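Local coordinates for protein 373aa long hypothetical citrate synthase (Sulfolobus tokodaii, PDB 1VGP) that is a mostly helical member of the citrate synthase family, present as a two-chain assembly, of unassigned function, at residues 44-52 against 60-69. Sequence-based numbering, arbitrary orientation.
Sequences EEVSYLILY and ELNWFQEKLR
F64 pushes its ring as a knob into a hole on helix 43-52 made by S47, Y48, L51 and Y52. Its CG stands anti to the backbone N (chi1 179°), which carries the ring across to that helix. Y48 meets it in two ways: its CB sits over the middle of one F64 face, 4.0 Å from the ring centroid, and its ring turns an edge to the same aromatic, CD2 lying 3.5 Å from F64 CG. The two planes stand at 87°, an offset edge-to-face pair. L51 CD1 touches the rim of F64 at CE1, 4.0 Å away, while S47 CB lies by CZ. Farther out, Y48 OH rests against E60, 3.4 Å from E60 CB, a packing contact; the E60 carboxylate makes a salt bridge with K54. Y52 OH comes to the edge of the W63 indole, 3.6 Å from CH2, and hydrogen-bonds to D114. At the other end E44 bends at chi2, laying CG 3.5 Å from L68 CD1 and sending OE2 to R69 NE in a salt bridge whose hydrogen bond is weak (3.4 Å); the same oxygen accepts the backbone N-H of H149. L61 CD1 packs on the backbone of E45, whose carboxylate hydrogen-bonds S41 and forms a salt bridge with R373 of the second subunit. The axes of segments 44-52 and 60-69 approach to 10.0 Å, with their N-to-C directions 105° apart. Helix 113-135 packs on L51, W63 and F64 through I115 and I118, while helix 327-346 backs S47, L51 and Y52, and Y29 of strand 26-29 meets V46 and I50.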
ATOM      1  N   GLU A  44     -25.483  -7.016  -0.974  1.00 30.75           N
ATOM      2  CA  GLU A  44     -25.056  -8.366  -1.315  1.00 32.70           C
ATOM      3  C   GLU A  44     -25.171  -8.681  -2.801  1.00 32.93           C
ATOM      4  O   GLU A  44     -24.209  -9.162  -3.411  1.00 33.42           O
ATOM      5  CB  GLU A  44     -25.853  -9.384  -0.518  1.00 34.71           C
ATOM      6  CG  GLU A  44     -25.386  -9.512   0.912  1.00 40.19           C
ATOM      7  CD  GLU A  44     -26.463  -9.183   1.910  1.00 43.93           C
ATOM      8  OE1 GLU A  44     -27.343  -8.358   1.576  1.00 49.04           O
ATOM      9  OE2 GLU A  44     -26.425  -9.749   3.029  1.00 47.23           O
ATOM     10  N   GLU A  45     -26.336  -8.417  -3.391  1.00 31.36           N
ATOM     11  CA  GLU A  45     -26.530  -8.705  -4.805  1.00 30.90           C
ATOM     12  C   GLU A  45     -25.624  -7.847  -5.674  1.00 31.76           C
ATOM     13  O   GLU A  45     -25.009  -8.352  -6.616  1.00 32.78           O
ATOM     14  CB  GLU A  45     -27.985  -8.485  -5.213  1.00 32.04           C
ATOM     15  CG  GLU A  45     -28.213  -8.673  -6.699  1.00 35.15           C
ATOM     16  CD  GLU A  45     -29.673  -8.664  -7.075  1.00 37.98           C
ATOM     17  OE1 GLU A  45     -30.200  -7.559  -7.334  1.00 38.51           O
ATOM     18  OE2 GLU A  45     -30.291  -9.752  -7.112  1.00 39.27           O
ATOM     19  N   VAL A  46     -25.534  -6.555  -5.364  1.00 31.59           N
ATOM     20  CA  VAL A  46     -24.669  -5.652  -6.128  1.00 31.00           C
ATOM     21  C   VAL A  46     -23.193  -6.040  -6.039  1.00 30.99           C
ATOM     22  O   VAL A  46     -22.449  -5.926  -7.020  1.00 32.30           O
ATOM     23  CB  VAL A  46     -24.824  -4.192  -5.654  1.00 29.64           C
ATOM     24  CG1 VAL A  46     -23.812  -3.312  -6.354  1.00 27.60           C
ATOM     25  CG2 VAL A  46     -26.243  -3.706  -5.938  1.00 29.19           C
ATOM     26  N   SER A  47     -22.770  -6.508  -4.871  1.00 29.67           N
ATOM     27  CA  SER A  47     -21.404  -6.984  -4.702  1.00 31.58           C
ATOM     28  C   SER A  47     -21.102  -8.184  -5.601  1.00 32.06           C
ATOM     29  O   SER A  47     -20.039  -8.250  -6.233  1.00 34.28           O
ATOM     30  CB  SER A  47     -21.152  -7.348  -3.240  1.00 28.21           C
ATOM     31  OG  SER A  47     -21.174  -6.185  -2.428  1.00 29.76           O
ATOM     32  N   TYR A  48     -22.033  -9.132  -5.658  1.00 31.08           N
ATOM     33  CA  TYR A  48     -21.897 -10.292  -6.531  1.00 31.82           C
ATOM     34  C   TYR A  48     -21.831  -9.854  -7.996  1.00 31.64           C
ATOM     35  O   TYR A  48     -20.992 -10.331  -8.763  1.00 29.37           O
ATOM     36  CB  TYR A  48     -23.089 -11.237  -6.323  1.00 32.52           C
ATOM     37  CG  TYR A  48     -22.993 -12.548  -7.075  1.00 33.47           C
ATOM     38  CD1 TYR A  48     -23.163 -12.601  -8.466  1.00 33.89           C
ATOM     39  CD2 TYR A  48     -22.709 -13.733  -6.402  1.00 32.42           C
ATOM     40  CE1 TYR A  48     -23.044 -13.807  -9.165  1.00 33.43           C
ATOM     41  CE2 TYR A  48     -22.588 -14.941  -7.088  1.00 34.58           C
ATOM     42  CZ  TYR A  48     -22.752 -14.974  -8.470  1.00 35.47           C
ATOM     43  OH  TYR A  48     -22.573 -16.170  -9.145  1.00 36.99           O
ATOM     44  N   LEU A  49     -22.726  -8.946  -8.377  1.00 31.15           N
ATOM     45  CA  LEU A  49     -22.732  -8.403  -9.727  1.00 31.50           C
ATOM     46  C   LEU A  49     -21.340  -7.914 -10.073  1.00 33.16           C
ATOM     47  O   LEU A  49     -20.802  -8.186 -11.147  1.00 31.70           O
ATOM     48  CB  LEU A  49     -23.718  -7.235  -9.823  1.00 27.99           C
ATOM     49  CG  LEU A  49     -23.758  -6.480 -11.152  1.00 25.58           C
ATOM     50  CD1 LEU A  49     -24.187  -7.415 -12.290  1.00 22.75           C
ATOM     51  CD2 LEU A  49     -24.707  -5.308 -11.025  1.00 20.75           C
ATOM     52  N   ILE A  50     -20.753  -7.184  -9.138  1.00 34.60           N
ATOM     53  CA  ILE A  50     -19.535  -6.460  -9.420  1.00 34.03           C
ATOM     54  C   ILE A  50     -18.337  -7.392  -9.375  1.00 34.60           C
ATOM     55  O   ILE A  50     -17.442  -7.280 -10.208  1.00 35.26           O
ATOM     56  CB  ILE A  50     -19.395  -5.264  -8.448  1.00 34.20           C
ATOM     57  CG1 ILE A  50     -20.025  -4.040  -9.113  1.00 35.32           C
ATOM     58  CG2 ILE A  50     -17.939  -4.991  -8.106  1.00 32.90           C
ATOM     59  CD1 ILE A  50     -20.008  -2.804  -8.282  1.00 43.23           C
ATOM     60  N   LEU A  51     -18.326  -8.331  -8.433  1.00 33.67           N
ATOM     61  CA  LEU A  51     -17.245  -9.311  -8.397  1.00 35.11           C
ATOM     62  C   LEU A  51     -17.272 -10.243  -9.614  1.00 35.15           C
ATOM     63  O   LEU A  51     -16.236 -10.541 -10.194  1.00 35.80           O
ATOM     64  CB  LEU A  51     -17.315 -10.158  -7.120  1.00 35.03           C
ATOM     65  CG  LEU A  51     -17.040  -9.498  -5.763  1.00 35.64           C
ATOM     66  CD1 LEU A  51     -17.010 -10.568  -4.693  1.00 32.35           C
ATOM     67  CD2 LEU A  51     -15.724  -8.746  -5.801  1.00 35.45           C
ATOM     68  N   TYR A  52     -18.454 -10.705 -10.001  1.00 36.03           N
ATOM     69  CA  TYR A  52     -18.550 -11.788 -10.977  1.00 35.48           C
ATOM     70  C   TYR A  52     -19.085 -11.361 -12.335  1.00 35.29           C
ATOM     71  O   TYR A  52     -19.051 -12.135 -13.283  1.00 37.13           O
ATOM     72  CB  TYR A  52     -19.413 -12.906 -10.415  1.00 34.11           C
ATOM     73  CG  TYR A  52     -18.831 -13.519  -9.171  1.00 34.71           C
ATOM     74  CD1 TYR A  52     -17.554 -14.074  -9.186  1.00 35.66           C
ATOM     75  CD2 TYR A  52     -19.546 -13.537  -7.975  1.00 34.29           C
ATOM     76  CE1 TYR A  52     -16.995 -14.637  -8.041  1.00 36.75           C
ATOM     77  CE2 TYR A  52     -18.999 -14.097  -6.823  1.00 36.33           C
ATOM     78  CZ  TYR A  52     -17.723 -14.645  -6.860  1.00 37.01           C
ATOM     79  OH  TYR A  52     -17.172 -15.203  -5.731  1.00 34.29           O
ATOM     80  N   GLU A  60     -27.046 -18.946  -6.627  1.00 49.14           N
ATOM     81  CA  GLU A  60     -25.752 -18.282  -6.580  1.00 47.42           C
ATOM     82  C   GLU A  60     -25.719 -17.234  -5.469  1.00 48.07           C
ATOM     83  O   GLU A  60     -24.801 -17.223  -4.643  1.00 49.87           O
ATOM     84  CB  GLU A  60     -25.435 -17.643  -7.928  1.00 45.49           C
ATOM     85  CG  GLU A  60     -25.327 -18.644  -9.059  1.00 44.73           C
ATOM     86  CD  GLU A  60     -25.201 -17.983 -10.419  1.00 46.71           C
ATOM     87  OE1 GLU A  60     -25.911 -16.979 -10.666  1.00 46.78           O
ATOM     88  OE2 GLU A  60     -24.394 -18.473 -11.239  1.00 47.50           O
ATOM     89  N   LEU A  61     -26.722 -16.363  -5.429  1.00 46.02           N
ATOM     90  CA  LEU A  61     -26.787 -15.350  -4.382  1.00 45.66           C
ATOM     91  C   LEU A  61     -26.882 -15.979  -2.995  1.00 48.66           C
ATOM     92  O   LEU A  61     -26.348 -15.451  -2.017  1.00 48.64           O
ATOM     93  CB  LEU A  61     -27.992 -14.426  -4.593  1.00 43.00           C
ATOM     94  CG  LEU A  61     -28.176 -13.351  -3.513  1.00 40.89           C
ATOM     95  CD1 LEU A  61     -27.005 -12.385  -3.557  1.00 38.69           C
ATOM     96  CD2 LEU A  61     -29.475 -12.611  -3.730  1.00 38.73           C
ATOM     97  N   ASN A  62     -27.580 -17.106  -2.910  1.00 51.00           N
ATOM     98  CA  ASN A  62     -27.792 -17.760  -1.629  1.00 52.01           C
ATOM     99  C   ASN A  62     -26.451 -18.281  -1.126  1.00 51.38           C
ATOM    100  O   ASN A  62     -26.135 -18.167   0.060  1.00 50.45           O
ATOM    101  CB  ASN A  62     -28.780 -18.911  -1.788  1.00 57.40           C
ATOM    102  CG  ASN A  62     -29.896 -18.855  -0.768  1.00 62.79           C
ATOM    103  OD1 ASN A  62     -30.505 -17.800  -0.558  1.00 65.83           O
ATOM    104  ND2 ASN A  62     -30.175 -19.987  -0.123  1.00 63.69           N
ATOM    105  N   TRP A  63     -25.665 -18.843  -2.040  1.00 50.04           N
ATOM    106  CA  TRP A  63     -24.305 -19.226  -1.733  1.00 49.49           C
ATOM    107  C   TRP A  63     -23.493 -18.006  -1.324  1.00 48.95           C
ATOM    108  O   TRP A  63     -22.661 -18.072  -0.418  1.00 49.17           O
ATOM    109  CB  TRP A  63     -23.651 -19.879  -2.950  1.00 51.60           C
ATOM    110  CG  TRP A  63     -22.169 -20.033  -2.797  1.00 55.82           C
ATOM    111  CD1 TRP A  63     -21.513 -21.018  -2.118  1.00 56.56           C
ATOM    112  CD2 TRP A  63     -21.162 -19.158  -3.298  1.00 56.22           C
ATOM    113  NE1 TRP A  63     -20.161 -20.813  -2.168  1.00 58.12           N
ATOM    114  CE2 TRP A  63     -19.912 -19.669  -2.896  1.00 56.88           C
ATOM    115  CE3 TRP A  63     -21.187 -17.983  -4.065  1.00 56.62           C
ATOM    116  CZ2 TRP A  63     -18.701 -19.057  -3.214  1.00 57.16           C
ATOM    117  CZ3 TRP A  63     -19.985 -17.368  -4.387  1.00 56.67           C
ATOM    118  CH2 TRP A  63     -18.760 -17.908  -3.966  1.00 56.01           C
ATOM    119  N   PHE A  64     -23.737 -16.891  -2.003  1.00 47.71           N
ATOM    120  CA  PHE A  64     -22.869 -15.732  -1.884  1.00 45.72           C
ATOM    121  C   PHE A  64     -23.043 -15.041  -0.545  1.00 46.27           C
ATOM    122  O   PHE A  64     -22.071 -14.746   0.143  1.00 45.87           O
ATOM    123  CB  PHE A  64     -23.139 -14.734  -3.010  1.00 41.96           C
ATOM    124  CG  PHE A  64     -22.291 -13.502  -2.928  1.00 40.23           C
ATOM    125  CD1 PHE A  64     -20.944 -13.549  -3.262  1.00 37.95           C
ATOM    126  CD2 PHE A  64     -22.829 -12.299  -2.481  1.00 39.28           C
ATOM    127  CE1 PHE A  64     -20.141 -12.417  -3.150  1.00 36.28           C
ATOM    128  CE2 PHE A  64     -22.033 -11.160  -2.364  1.00 38.32           C
ATOM    129  CZ  PHE A  64     -20.688 -11.220  -2.700  1.00 37.94           C
ATOM    130  N   GLN A  65     -24.286 -14.776  -0.168  1.00 48.01           N
ATOM    131  CA  GLN A  65     -24.533 -14.148   1.119  1.00 50.75           C
ATOM    132  C   GLN A  65     -24.376 -15.143   2.253  1.00 50.76           C
ATOM    133  O   GLN A  65     -24.423 -14.770   3.417  1.00 51.53           O
ATOM    134  CB  GLN A  65     -25.924 -13.514   1.157  1.00 52.15           C
ATOM    135  CG  GLN A  65     -27.052 -14.417   0.728  1.00 53.12           C
ATOM    136  CD  GLN A  65     -28.277 -13.640   0.278  1.00 56.16           C
ATOM    137  OE1 GLN A  65     -29.391 -14.161   0.289  1.00 57.61           O
ATOM    138  NE2 GLN A  65     -28.075 -12.388  -0.124  1.00 56.45           N
ATOM    139  N   GLU A  66     -24.185 -16.409   1.921  1.00 52.35           N
ATOM    140  CA  GLU A  66     -23.861 -17.398   2.940  1.00 54.70           C
ATOM    141  C   GLU A  66     -22.409 -17.204   3.374  1.00 54.95           C
ATOM    142  O   GLU A  66     -22.112 -17.144   4.564  1.00 54.21           O
ATOM    143  CB  GLU A  66     -24.080 -18.805   2.367  1.00 58.61           C
ATOM    144  CG  GLU A  66     -23.163 -19.891   2.920  1.00 67.27           C
ATOM    145  CD  GLU A  66     -23.836 -21.260   2.986  1.00 71.62           C
ATOM    146  OE1 GLU A  66     -24.646 -21.572   2.073  1.00 71.23           O
ATOM    147  OE2 GLU A  66     -23.558 -22.015   3.943  1.00 71.51           O
ATOM    148  N   LYS A  67     -21.514 -17.089   2.397  1.00 55.21           N
ATOM    149  CA  LYS A  67     -20.111 -16.829   2.680  1.00 56.03           C
ATOM    150  C   LYS A  67     -19.971 -15.523   3.460  1.00 56.14           C
ATOM    151  O   LYS A  67     -19.082 -15.377   4.309  1.00 56.30           O
ATOM    152  CB  LYS A  67     -19.313 -16.737   1.366  1.00 54.77           C
ATOM    153  CG  LYS A  67     -19.017 -18.079   0.694  1.00 55.01           C
ATOM    154  CD  LYS A  67     -18.187 -18.995   1.593  1.00 55.97           C
ATOM    155  CE  LYS A  67     -17.233 -19.863   0.784  1.00 56.40           C
ATOM    156  NZ  LYS A  67     -17.943 -20.623  -0.273  1.00 58.64           N
ATOM    157  N   LEU A  68     -20.862 -14.582   3.167  1.00 55.37           N
ATOM    158  CA  LEU A  68     -20.724 -13.216   3.643  1.00 56.10           C
ATOM    159  C   LEU A  68     -21.053 -13.079   5.126  1.00 58.24           C
ATOM    160  O   LEU A  68     -20.460 -12.244   5.816  1.00 59.77           O
ATOM    161  CB  LEU A  68     -21.629 -12.288   2.834  1.00 54.58           C
ATOM    162  CG  LEU A  68     -21.021 -11.455   1.705  1.00 52.46           C
ATOM    163  CD1 LEU A  68     -22.093 -10.539   1.128  1.00 50.92           C
ATOM    164  CD2 LEU A  68     -19.862 -10.635   2.228  1.00 50.15           C
ATOM    165  N   ARG A  69     -21.997 -13.885   5.615  1.00 59.29           N
ATOM    166  CA  ARG A  69     -22.321 -13.899   7.043  1.00 59.98           C
ATOM    167  C   ARG A  69     -21.405 -14.860   7.790  1.00 60.28           C
ATOM    168  O   ARG A  69     -21.117 -14.668   8.975  1.00 59.34           O
ATOM    169  CB  ARG A  69     -23.779 -14.320   7.279  1.00 61.29           C
ATOM    170  CG  ARG A  69     -24.701 -14.190   6.087  1.00 64.66           C
ATOM    171  CD  ARG A  69     -25.117 -12.749   5.848  1.00 66.97           C
ATOM    172  NE  ARG A  69     -26.158 -12.613   4.828  1.00 68.78           N
ATOM    173  CZ  ARG A  69     -27.416 -13.025   4.973  1.00 68.57           C
ATOM    174  NH1 ARG A  69     -27.766 -13.747   6.034  1.00 67.67           N
ATOM    175  NH2 ARG A  69     -28.334 -12.692   4.068  1.00 65.50           N
TER